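Local coordinates for FAD synthetase (Saccharomyces cerevisiae, PDB 2WSI), which catalyses the adenylation of flavin mononucleotide by ATP, forming the coenzyme flavin adenine dinucleotide and releasing diphosphate, at residues 157-169 / 188-202. Sequence-based numbering, arbitrary orientation.
Sequences ETEAIVIGIRHTD and FMRLQPLLHWDLTNI. With FAD (flavin-adenine dinucleotide), chain C.
I161 lies over one face of the F188 ring, its CG1 4.0 Å from the ring centroid and 25° off the normal, a CH-pi contact offset toward the rim. With chi1 at -54°, I161 CG1 stands beside its backbone N, which brings it over the ring, while the F188 ring turns an edge to FAD C6. On the sheet side of I161 and R190, I163 CD1 touches R190 CG and reaches FAD C7 at 3.5 Å. The other face carries A160, V162 and L191, with L191 CD1 set against A160 CB and V162 CG2; I45 of helix 25-45 and L69 of helix 64-87 close over it. Farther along, I165 CG2 meets L195 CD2 at 3.5 Å, side by side.

Strands 160-162 and 189-191 run parallel, joined by four backbone hydrogen bonds, M189 N to E159 O, I161 N to M189 O, L191 N to I161 O and I163 N to L191 O, the last 2.9 Å. Past them direct backbone hydrogen bonding stops, although R166 and L195 come close, and two waters take over: one bridges I163 O, I165 O and L194 N, the other H167 N, L195 O and W197 O. G164 N donates to the FAD ribose O2B at 3.0 Å, nearly straight (177°). The R190 guanidinium lies face-on over FAD O4, its NH2 held by R180 O. At the polar edge, I202 CG1 lies over one face of the R166 guanidinium, 3.7 Å from R166 NE, and R166 NH2 forms salt bridges with E299 and D65; with R166 cut back to an alanine, both carboxylates would probably lose this cation and a gap open beside I202. Neighbouring parallel strands whose C-terminal ends and following loop hold the nucleotide are characteristic of the PAPS reductase family's HUP-type alpha/beta fold.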
ATOM      1  N   GLU A 157     -18.435 -16.092  -1.669  1.00  8.69           N
ATOM      2  CA  GLU A 157     -17.370 -16.937  -1.150  1.00 11.58           C
ATOM      3  C   GLU A 157     -16.311 -16.106  -0.377  1.00 11.08           C
ATOM      4  O   GLU A 157     -15.469 -16.659   0.332  1.00 11.76           O
ATOM      5  CB  GLU A 157     -16.696 -17.717  -2.301  1.00  9.31           C
ATOM      6  CG  GLU A 157     -15.877 -16.828  -3.284  1.00 13.92           C
ATOM      7  CD  GLU A 157     -16.677 -16.320  -4.499  1.00 17.66           C
ATOM      8  OE1 GLU A 157     -17.915 -16.143  -4.406  1.00 12.80           O
ATOM      9  OE2 GLU A 157     -16.042 -16.073  -5.554  1.00 15.75           O
ATOM     10  N   THR A 158     -16.355 -14.788  -0.518  1.00  9.50           N
ATOM     11  CA  THR A 158     -15.347 -13.932   0.121  1.00 10.34           C
ATOM     12  C   THR A 158     -15.491 -14.029   1.634  1.00 16.76           C
ATOM     13  O   THR A 158     -16.540 -13.687   2.185  1.00 14.88           O
ATOM     14  CB  THR A 158     -15.526 -12.450  -0.272  1.00  8.94           C
ATOM     15  OG1 THR A 158     -15.445 -12.298  -1.698  1.00  9.87           O
ATOM     16  CG2 THR A 158     -14.448 -11.594   0.403  1.00 10.56           C
ATOM     17  N   GLU A 159     -14.456 -14.504   2.312  1.00  9.09           N
ATOM     18  CA  GLU A 159     -14.515 -14.648   3.771  1.00 11.51           C
ATOM     19  C   GLU A 159     -13.755 -13.538   4.506  1.00 13.11           C
ATOM     20  O   GLU A 159     -14.026 -13.227   5.671  1.00  7.35           O
ATOM     21  CB  GLU A 159     -13.988 -16.035   4.181  1.00 12.00           C
ATOM     22  CG  GLU A 159     -14.854 -17.173   3.598  1.00 13.39           C
ATOM     23  CD  GLU A 159     -14.489 -18.545   4.129  1.00 24.86           C
ATOM     24  OE1 GLU A 159     -13.860 -18.613   5.216  1.00 25.11           O
ATOM     25  OE2 GLU A 159     -14.839 -19.560   3.462  1.00 18.23           O
ATOM     26  N   ALA A 160     -12.813 -12.926   3.819  1.00  7.28           N
ATOM     27  CA  ALA A 160     -11.914 -11.950   4.478  1.00  8.21           C
ATOM     28  C   ALA A 160     -11.364 -10.982   3.425  1.00  7.59           C
ATOM     29  O   ALA A 160     -11.261 -11.341   2.253  1.00  6.91           O
ATOM     30  CB  ALA A 160     -10.761 -12.672   5.158  1.00  8.63           C
ATOM     31  N   ILE A 161     -11.073  -9.755   3.844  1.00  6.71           N
ATOM     32  CA  ILE A 161     -10.528  -8.740   2.977  1.00  6.43           C
ATOM     33  C   ILE A 161      -9.314  -8.086   3.637  1.00 10.50           C
ATOM     34  O   ILE A 161      -9.384  -7.693   4.788  1.00  7.72           O
ATOM     35  CB  ILE A 161     -11.582  -7.689   2.681  1.00  7.15           C
ATOM     36  CG1 ILE A 161     -12.813  -8.429   2.137  1.00 11.98           C
ATOM     37  CG2 ILE A 161     -11.030  -6.645   1.689  1.00  6.68           C
ATOM     38  CD1 ILE A 161     -13.669  -7.656   1.193  1.00 16.78           C
ATOM     39  N   VAL A 162      -8.217  -7.999   2.891  1.00  9.08           N
ATOM     40  CA  VAL A 162      -6.996  -7.392   3.379  1.00  8.44           C
ATOM     41  C   VAL A 162      -7.115  -5.880   3.181  1.00  9.83           C
ATOM     42  O   VAL A 162      -7.464  -5.427   2.108  1.00  8.93           O
ATOM     43  CB  VAL A 162      -5.761  -7.896   2.586  1.00 10.70           C
ATOM     44  CG1 VAL A 162      -4.480  -7.320   3.196  1.00 11.37           C
ATOM     45  CG2 VAL A 162      -5.701  -9.449   2.537  1.00  7.49           C
ATOM     46  N   ILE A 163      -6.750  -5.109   4.205  1.00  7.86           N
ATOM     47  CA  ILE A 163      -6.990  -3.662   4.255  1.00 11.88           C
ATOM     48  C   ILE A 163      -5.705  -3.009   4.761  1.00 13.98           C
ATOM     49  O   ILE A 163      -5.213  -3.404   5.818  1.00  8.18           O
ATOM     50  CB  ILE A 163      -8.071  -3.351   5.295  1.00 10.79           C
ATOM     51  CG1 ILE A 163      -9.363  -4.101   4.929  1.00 10.55           C
ATOM     52  CG2 ILE A 163      -8.284  -1.848   5.433  1.00 18.61           C
ATOM     53  CD1 ILE A 163     -10.444  -4.047   6.035  1.00 10.09           C
ATOM     54  N   GLY A 164      -5.178  -2.028   4.025  1.00  8.51           N
ATOM     55  CA  GLY A 164      -3.891  -1.429   4.369  1.00  9.87           C
ATOM     56  C   GLY A 164      -4.010  -0.281   5.377  1.00 10.40           C
ATOM     57  O   GLY A 164      -3.226   0.665   5.352  1.00 10.40           O
ATOM     58  N   ILE A 165      -4.979  -0.379   6.270  1.00 10.31           N
ATOM     59  CA  ILE A 165      -5.242   0.674   7.243  1.00 12.27           C
ATOM     60  C   ILE A 165      -4.109   0.739   8.273  1.00 11.69           C
ATOM     61  O   ILE A 165      -3.522  -0.257   8.618  1.00 12.81           O
ATOM     62  CB  ILE A 165      -6.590   0.415   7.942  1.00 17.35           C
ATOM     63  CG1 ILE A 165      -7.019   1.601   8.821  1.00 20.13           C
ATOM     64  CG2 ILE A 165      -6.524  -0.875   8.728  1.00 16.09           C
ATOM     65  CD1 ILE A 165      -8.543   1.589   9.136  1.00 24.00           C
ATOM     66  N   ARG A 166      -3.767   1.931   8.734  1.00 12.30           N
ATOM     67  CA  ARG A 166      -2.959   1.999   9.946  1.00 17.72           C
ATOM     68  C   ARG A 166      -3.270   3.279  10.712  1.00 21.19           C
ATOM     69  O   ARG A 166      -4.193   3.980  10.371  1.00 18.42           O
ATOM     70  CB  ARG A 166      -1.454   1.824   9.687  1.00 19.33           C
ATOM     71  CG  ARG A 166      -0.922   2.478   8.460  1.00 19.71           C
ATOM     72  CD  ARG A 166       0.500   3.003   8.629  1.00 30.38           C
ATOM     73  NE  ARG A 166       0.598   3.993   7.614  1.00 35.76           N
ATOM     74  CZ  ARG A 166       0.846   5.287   7.755  1.00 19.29           C
ATOM     75  NH1 ARG A 166       1.235   5.887   8.886  1.00 22.81           N
ATOM     76  NH2 ARG A 166       0.764   5.970   6.661  1.00 13.57           N
ATOM     77  N   HIS A 167      -2.537   3.538  11.788  1.00 18.97           N
ATOM     78  CA  HIS A 167      -2.796   4.734  12.582  1.00 29.07           C
ATOM     79  C   HIS A 167      -2.160   5.945  11.917  1.00 28.43           C
ATOM     80  O   HIS A 167      -0.939   6.005  11.728  1.00 37.20           O
ATOM     81  CB  HIS A 167      -2.278   4.549  14.010  1.00 30.72           C
ATOM     82  CG  HIS A 167      -2.929   3.412  14.732  1.00 30.04           C
ATOM     83  ND1 HIS A 167      -4.278   3.394  15.016  1.00 36.84           N
ATOM     84  CD2 HIS A 167      -2.428   2.246  15.204  1.00 32.05           C
ATOM     85  CE1 HIS A 167      -4.579   2.270  15.642  1.00 26.74           C
ATOM     86  NE2 HIS A 167      -3.472   1.560  15.777  1.00 37.82           N
ATOM     87  N   THR A 168      -2.996   6.893  11.527  1.00 29.12           N
ATOM     88  CA  THR A 168      -2.507   8.092  10.861  1.00 39.97           C
ATOM     89  C   THR A 168      -3.014   9.353  11.535  1.00 41.57           C
ATOM     90  O   THR A 168      -2.926  10.438  10.967  1.00 44.78           O
ATOM     91  CB  THR A 168      -2.872   8.085   9.368  1.00 39.03           C
ATOM     92  OG1 THR A 168      -4.295   8.181   9.210  1.00 54.13           O
ATOM     93  CG2 THR A 168      -2.379   6.810   8.744  1.00 29.42           C
ATOM     94  N   ASP A 169      -3.552   9.186  12.739  1.00 39.96           N
ATOM     95  CA  ASP A 169      -3.711  10.266  13.708  1.00 38.16           C
ATOM     96  C   ASP A 169      -3.731   9.596  15.073  1.00 34.58           C
ATOM     97  O   ASP A 169      -3.944   8.394  15.154  1.00 29.11           O
ATOM     98  CB  ASP A 169      -4.990  11.070  13.457  1.00 38.45           C
ATOM     99  CG  ASP A 169      -6.250  10.220  13.526  1.00 44.90           C
ATOM    100  OD1 ASP A 169      -6.276   9.229  14.293  1.00 40.80           O
ATOM    101  OD2 ASP A 169      -7.233  10.562  12.824  1.00 51.19           O
ATOM    102  N   PHE A 188     -17.675  -9.815   7.026  1.00 17.75           N
ATOM    103  CA  PHE A 188     -16.480 -10.531   6.576  1.00 13.06           C
ATOM    104  C   PHE A 188     -15.380 -10.200   7.576  1.00 10.58           C
ATOM    105  O   PHE A 188     -15.573  -9.352   8.446  1.00 13.80           O
ATOM    106  CB  PHE A 188     -16.044 -10.142   5.153  1.00 10.24           C
ATOM    107  CG  PHE A 188     -15.823  -8.658   4.942  1.00 12.64           C
ATOM    108  CD1 PHE A 188     -14.624  -8.063   5.275  1.00 12.23           C
ATOM    109  CD2 PHE A 188     -16.816  -7.870   4.360  1.00 17.37           C
ATOM    110  CE1 PHE A 188     -14.414  -6.696   5.076  1.00 11.69           C
ATOM    111  CE2 PHE A 188     -16.621  -6.504   4.147  1.00 14.38           C
ATOM    112  CZ  PHE A 188     -15.412  -5.916   4.488  1.00 13.72           C
ATOM    113  N   MET A 189     -14.255 -10.892   7.486  1.00 10.24           N
ATOM    114  CA  MET A 189     -13.179 -10.645   8.435  1.00  8.50           C
ATOM    115  C   MET A 189     -12.266  -9.583   7.867  1.00  9.57           C
ATOM    116  O   MET A 189     -11.806  -9.698   6.729  1.00  8.74           O
ATOM    117  CB  MET A 189     -12.364 -11.925   8.706  1.00 10.74           C
ATOM    118  CG  MET A 189     -11.433 -11.782   9.918  1.00 10.62           C
ATOM    119  SD  MET A 189     -12.355 -11.762  11.512  1.00  1.95           S
ATOM    120  CE  MET A 189     -12.454 -13.544  11.762  1.00 12.24           C
ATOM    121  N   ARG A 190     -11.990  -8.558   8.671  1.00  7.85           N
ATOM    122  CA  ARG A 190     -10.989  -7.561   8.302  1.00 11.53           C
ATOM    123  C   ARG A 190      -9.598  -8.088   8.666  1.00 12.64           C
ATOM    124  O   ARG A 190      -9.359  -8.535   9.799  1.00 11.47           O
ATOM    125  CB  ARG A 190     -11.254  -6.235   9.028  1.00 10.54           C
ATOM    126  CG  ARG A 190     -12.590  -5.625   8.696  1.00 10.91           C
ATOM    127  CD  ARG A 190     -12.753  -4.250   9.391  1.00 17.77           C
ATOM    128  NE  ARG A 190     -13.244  -4.410  10.756  1.00 18.52           N
ATOM    129  CZ  ARG A 190     -13.447  -3.406  11.604  1.00 23.07           C
ATOM    130  NH1 ARG A 190     -13.202  -2.159  11.223  1.00 19.20           N
ATOM    131  NH2 ARG A 190     -13.915  -3.649  12.827  1.00 15.93           N
ATOM    132  N   LEU A 191      -8.703  -8.039   7.684  1.00 11.63           N
ATOM    133  CA  LEU A 191      -7.318  -8.442   7.850  1.00 10.62           C
ATOM    134  C   LEU A 191      -6.489  -7.159   7.711  1.00 12.15           C
ATOM    135  O   LEU A 191      -6.416  -6.579   6.625  1.00  5.04           O
ATOM    136  CB  LEU A 191      -6.907  -9.446   6.754  1.00  8.87           C
ATOM    137  CG  LEU A 191      -7.776 -10.704   6.654  1.00  9.53           C
ATOM    138  CD1 LEU A 191      -7.235 -11.638   5.541  1.00 11.19           C
ATOM    139  CD2 LEU A 191      -7.840 -11.445   8.028  1.00  8.07           C
ATOM    140  N   GLN A 192      -5.855  -6.750   8.803  1.00 10.55           N
ATOM    141  CA  GLN A 192      -5.273  -5.410   8.932  1.00  9.34           C
ATOM    142  C   GLN A 192      -3.849  -5.553   9.494  1.00 11.47           C
ATOM    143  O   GLN A 192      -3.557  -5.116  10.613  1.00 10.86           O
ATOM    144  CB  GLN A 192      -6.169  -4.574   9.883  1.00 11.27           C
ATOM    145  CG  GLN A 192      -7.558  -4.349   9.290  1.00  9.21           C
ATOM    146  CD  GLN A 192      -8.561  -3.692  10.230  1.00 14.75           C
ATOM    147  OE1 GLN A 192      -8.650  -4.012  11.429  1.00 16.14           O
ATOM    148  NE2 GLN A 192      -9.369  -2.831   9.675  1.00  8.81           N
ATOM    149  N   PRO A 193      -2.959  -6.193   8.723  1.00  8.04           N
ATOM    150  CA  PRO A 193      -1.627  -6.509   9.248  1.00 12.43           C
ATOM    151  C   PRO A 193      -0.623  -5.357   9.158  1.00 11.09           C
ATOM    152  O   PRO A 193       0.509  -5.556   9.586  1.00 10.97           O
ATOM    153  CB  PRO A 193      -1.153  -7.671   8.358  1.00 13.72           C
ATOM    154  CG  PRO A 193      -2.143  -7.731   7.172  1.00 11.35           C
ATOM    155  CD  PRO A 193      -3.139  -6.633   7.330  1.00 14.91           C
ATOM    156  N   LEU A 194      -1.018  -4.207   8.614  1.00  9.36           N
ATOM    157  CA  LEU A 194      -0.149  -3.029   8.545  1.00 12.12           C
ATOM    158  C   LEU A 194      -0.381  -2.070   9.713  1.00 12.11           C
ATOM    159  O   LEU A 194       0.152  -0.958   9.739  1.00 11.19           O
ATOM    160  CB  LEU A 194      -0.391  -2.274   7.216  1.00 11.82           C
ATOM    161  CG  LEU A 194       0.855  -1.593   6.642  1.00 12.61           C
ATOM    162  CD1 LEU A 194       1.854  -2.616   6.187  1.00 13.34           C
ATOM    163  CD2 LEU A 194       0.518  -0.644   5.474  1.00 12.75           C
ATOM    164  N   LEU A 195      -1.205  -2.469  10.672  1.00 14.73           N
ATOM    165  CA  LEU A 195      -1.692  -1.513  11.653  1.00 14.39           C
ATOM    166  C   LEU A 195      -0.604  -0.803  12.468  1.00 15.48           C
ATOM    167  O   LEU A 195      -0.811   0.320  12.896  1.00 15.41           O
ATOM    168  CB  LEU A 195      -2.648  -2.181  12.643  1.00 20.97           C
ATOM    169  CG  LEU A 195      -4.078  -2.363  12.151  1.00 19.20           C
ATOM    170  CD1 LEU A 195      -4.879  -3.094  13.230  1.00 27.50           C
ATOM    171  CD2 LEU A 195      -4.722  -0.996  11.782  1.00 24.59           C
ATOM    172  N   HIS A 196       0.532  -1.449  12.695  1.00 13.85           N
ATOM    173  CA  HIS A 196       1.580  -0.837  13.537  1.00 13.29           C
ATOM    174  C   HIS A 196       2.654  -0.092  12.737  1.00 19.99           C
ATOM    175  O   HIS A 196       3.650   0.373  13.297  1.00 17.58           O
ATOM    176  CB  HIS A 196       2.223  -1.909  14.420  1.00 13.63           C
ATOM    177  CG  HIS A 196       1.226  -2.695  15.210  1.00 21.42           C
ATOM    178  ND1 HIS A 196       0.339  -2.098  16.080  1.00 31.22           N
ATOM    179  CD2 HIS A 196       0.923  -4.016  15.208  1.00 19.81           C
ATOM    180  CE1 HIS A 196      -0.449  -3.021  16.607  1.00 23.01           C
ATOM    181  NE2 HIS A 196      -0.101  -4.194  16.108  1.00 38.68           N
ATOM    182  N   TRP A 197       2.455   0.053  11.427  1.00  9.91           N
ATOM    183  CA  TRP A 197       3.408   0.811  10.623  1.00 10.42           C
ATOM    184  C   TRP A 197       3.265   2.315  10.829  1.00 14.85           C
ATOM    185  O   TRP A 197       2.154   2.868  10.815  1.00 14.64           O
ATOM    186  CB  TRP A 197       3.206   0.465   9.123  1.00  9.54           C
ATOM    187  CG  TRP A 197       3.862  -0.806   8.787  1.00  5.65           C
ATOM    188  CD1 TRP A 197       3.554  -2.052   9.273  1.00 12.72           C
ATOM    189  CD2 TRP A 197       4.928  -0.991   7.854  1.00  9.24           C
ATOM    190  NE1 TRP A 197       4.382  -3.000   8.698  1.00  9.71           N
ATOM    191  CE2 TRP A 197       5.226  -2.368   7.822  1.00  7.21           C
ATOM    192  CE3 TRP A 197       5.651  -0.119   7.018  1.00  5.77           C
ATOM    193  CZ2 TRP A 197       6.230  -2.885   7.033  1.00  6.77           C
ATOM    194  CZ3 TRP A 197       6.628  -0.631   6.232  1.00  8.01           C
ATOM    195  CH2 TRP A 197       6.910  -2.010   6.229  1.00  9.95           C
ATOM    196  N   ASP A 198       4.376   3.013  10.987  1.00 10.41           N
ATOM    197  CA  ASP A 198       4.284   4.466  10.980  1.00 14.47           C
ATOM    198  C   ASP A 198       4.785   5.040   9.670  1.00 10.43           C
ATOM    199  O   ASP A 198       5.251   4.309   8.772  1.00  8.41           O
ATOM    200  CB  ASP A 198       4.982   5.104  12.196  1.00 20.51           C
ATOM    201  CG  ASP A 198       6.483   4.910  12.198  1.00 25.25           C
ATOM    202  OD1 ASP A 198       7.120   4.816  11.115  1.00 23.94           O
ATOM    203  OD2 ASP A 198       7.039   4.856  13.321  1.00 32.53           O
ATOM    204  N   LEU A 199       4.645   6.355   9.537  1.00 10.66           N
ATOM    205  CA  LEU A 199       4.870   7.008   8.250  1.00 12.44           C
ATOM    206  C   LEU A 199       6.322   6.827   7.800  1.00 12.58           C
ATOM    207  O   LEU A 199       6.605   6.606   6.624  1.00  8.91           O
ATOM    208  CB  LEU A 199       4.493   8.482   8.349  1.00 11.75           C
ATOM    209  CG  LEU A 199       4.660   9.302   7.072  1.00 15.25           C
ATOM    210  CD1 LEU A 199       3.935   8.625   5.889  1.00 14.13           C
ATOM    211  CD2 LEU A 199       4.126  10.739   7.321  1.00 14.36           C
ATOM    212  N   THR A 200       7.257   6.889   8.736  1.00  9.51           N
ATOM    213  CA  THR A 200       8.657   6.714   8.353  1.00 11.79           C
ATOM    214  C   THR A 200       8.927   5.290   7.841  1.00 11.59           C
ATOM    215  O   THR A 200       9.754   5.103   6.947  1.00  9.88           O
ATOM    216  CB  THR A 200       9.640   7.033   9.536  1.00 17.44           C
ATOM    217  OG1 THR A 200       9.371   6.159  10.628  1.00 22.79           O
ATOM    218  CG2 THR A 200       9.448   8.458  10.014  1.00 13.08           C
ATOM    219  N   ASN A 201       8.268   4.295   8.430  1.00  8.12           N
ATOM    220  CA  ASN A 201       8.448   2.918   7.977  1.00 10.50           C
ATOM    221  C   ASN A 201       7.920   2.794   6.545  1.00 10.19           C
ATOM    222  O   ASN A 201       8.536   2.141   5.713  1.00  8.46           O
ATOM    223  CB  ASN A 201       7.672   1.935   8.827  1.00  9.41           C
ATOM    224  CG  ASN A 201       8.098   1.920  10.298  1.00 17.30           C
ATOM    225  OD1 ASN A 201       9.282   1.908  10.673  1.00 15.50           O
ATOM    226  ND2 ASN A 201       7.107   1.882  11.135  1.00  9.44           N
ATOM    227  N   ILE A 202       6.795   3.448   6.272  1.00  6.93           N
ATOM    228  CA  ILE A 202       6.160   3.320   4.963  1.00  9.64           C
ATOM    229  C   ILE A 202       7.121   3.863   3.885  1.00 10.81           C
ATOM    230  O   ILE A 202       7.455   3.165   2.926  1.00  8.66           O
ATOM    231  CB  ILE A 202       4.804   4.052   4.937  1.00  9.78           C
ATOM    232  CG1 ILE A 202       3.774   3.293   5.808  1.00  8.32           C
ATOM    233  CG2 ILE A 202       4.311   4.186   3.476  1.00  6.85           C
ATOM    234  CD1 ILE A 202       3.398   1.876   5.220  1.00 10.72           C
TER
HETATM  235  PA  FAD C2762      -8.471   4.766   3.819  1.00 25.11           P
HETATM  236  O1A FAD C2762      -8.115   5.977   3.000  1.00 25.55           O
HETATM  237  O2A FAD C2762      -9.955   4.519   3.802  1.00 38.25           O
HETATM  238  O5B FAD C2762      -7.631   3.441   3.410  1.00 20.66           O
HETATM  239  C5B FAD C2762      -7.592   2.359   4.322  1.00 16.98           C
HETATM  240  C4B FAD C2762      -7.507   1.053   3.525  1.00 15.06           C
HETATM  241  O4B FAD C2762      -8.772   0.736   3.006  1.00 19.87           O
HETATM  242  C3B FAD C2762      -6.584   1.181   2.329  1.00 16.45           C
HETATM  243  O3B FAD C2762      -5.256   0.865   2.661  1.00 14.93           O
HETATM  244  C2B FAD C2762      -7.180   0.170   1.366  1.00 12.69           C
HETATM  245  O2B FAD C2762      -6.708  -1.129   1.657  1.00 16.97           O
HETATM  246  C1B FAD C2762      -8.651   0.246   1.683  1.00 16.42           C
HETATM  247  N9A FAD C2762      -9.275   1.209   0.761  1.00 18.03           N
HETATM  248  C8A FAD C2762      -9.523   2.543   0.960  1.00 23.63           C
HETATM  249  N7A FAD C2762     -10.132   3.045  -0.149  1.00 14.64           N
HETATM  250  C5A FAD C2762     -10.244   2.035  -1.050  1.00 19.71           C
HETATM  251  C6A FAD C2762     -10.759   1.971  -2.329  1.00 15.26           C
HETATM  252  N6A FAD C2762     -11.303   3.039  -2.942  1.00 15.88           N
HETATM  253  N1A FAD C2762     -10.746   0.767  -2.971  1.00 13.01           N
HETATM  254  C2A FAD C2762     -10.227  -0.371  -2.389  1.00 15.73           C
HETATM  255  N3A FAD C2762      -9.680  -0.294  -1.129  1.00 15.74           N
HETATM  256  C4A FAD C2762      -9.725   0.887  -0.475  1.00 16.27           C
HETATM  257  N1  FAD C2762     -15.121   1.018   9.389  1.00 23.68           N
HETATM  258  C2  FAD C2762     -15.875   0.671  10.480  1.00 23.88           C
HETATM  259  O2  FAD C2762     -16.163   1.516  11.328  1.00 30.53           O
HETATM  260  N3  FAD C2762     -16.315  -0.620  10.630  1.00 26.86           N
HETATM  261  C4  FAD C2762     -16.013  -1.580   9.688  1.00 28.00           C
HETATM  262  O4  FAD C2762     -16.433  -2.724   9.892  1.00 24.47           O
HETATM  263  C4X FAD C2762     -15.245  -1.232   8.572  1.00 18.42           C
HETATM  264  N5  FAD C2762     -14.911  -2.167   7.596  1.00 21.16           N
HETATM  265  C5X FAD C2762     -14.144  -1.806   6.505  1.00 18.24           C
HETATM  266  C6  FAD C2762     -13.803  -2.735   5.521  1.00 16.27           C
HETATM  267  C7  FAD C2762     -13.052  -2.333   4.413  1.00 14.18           C
HETATM  268  C7M FAD C2762     -12.680  -3.306   3.331  1.00 16.31           C
HETATM  269  C8  FAD C2762     -12.633  -1.014   4.308  1.00 21.91           C
HETATM  270  C8M FAD C2762     -11.803  -0.573   3.139  1.00 21.95           C
HETATM  271  C9  FAD C2762     -12.963  -0.099   5.292  1.00 21.88           C
HETATM  272  C9A FAD C2762     -13.723  -0.481   6.379  1.00 23.12           C
HETATM  273  N10 FAD C2762     -14.053   0.457   7.336  1.00 24.68           N
HETATM  274  C10 FAD C2762     -14.791   0.076   8.439  1.00 24.87           C
HETATM  275  C1' FAD C2762     -13.558   1.872   7.197  1.00 26.69           C
HETATM  276  C2' FAD C2762     -12.168   2.022   7.851  1.00 21.38           C
HETATM  277  O2' FAD C2762     -12.112   1.536   9.172  1.00 25.97           O
HETATM  278  C3' FAD C2762     -11.660   3.461   7.843  1.00 28.60           C
HETATM  279  O3' FAD C2762     -12.401   4.220   8.768  1.00 25.46           O
HETATM  280  C4' FAD C2762     -11.781   4.070   6.459  1.00 29.94           C
HETATM  281  O4' FAD C2762     -11.258   3.184   5.491  1.00 26.79           O
HETATM  282  C5' FAD C2762     -10.999   5.382   6.381  1.00 27.30           C
HETATM  283  O5' FAD C2762      -9.750   5.215   7.026  1.00 38.05           O
HETATM  284  P   FAD C2762      -8.407   5.854   6.405  1.00 34.15           P
HETATM  285  O1P FAD C2762      -8.728   7.192   5.783  1.00 31.74           O
HETATM  286  O2P FAD C2762      -7.311   5.875   7.447  1.00 31.53           O
HETATM  287  O3P FAD C2762      -7.855   4.866   5.280  1.00 31.54           O
HETATM  288  O   HOH W   1      -3.641  -2.948   7.991  1.00  9.60           O
HETATM  289  O   HOH W   2       0.119   2.753  12.655  1.00 22.94           O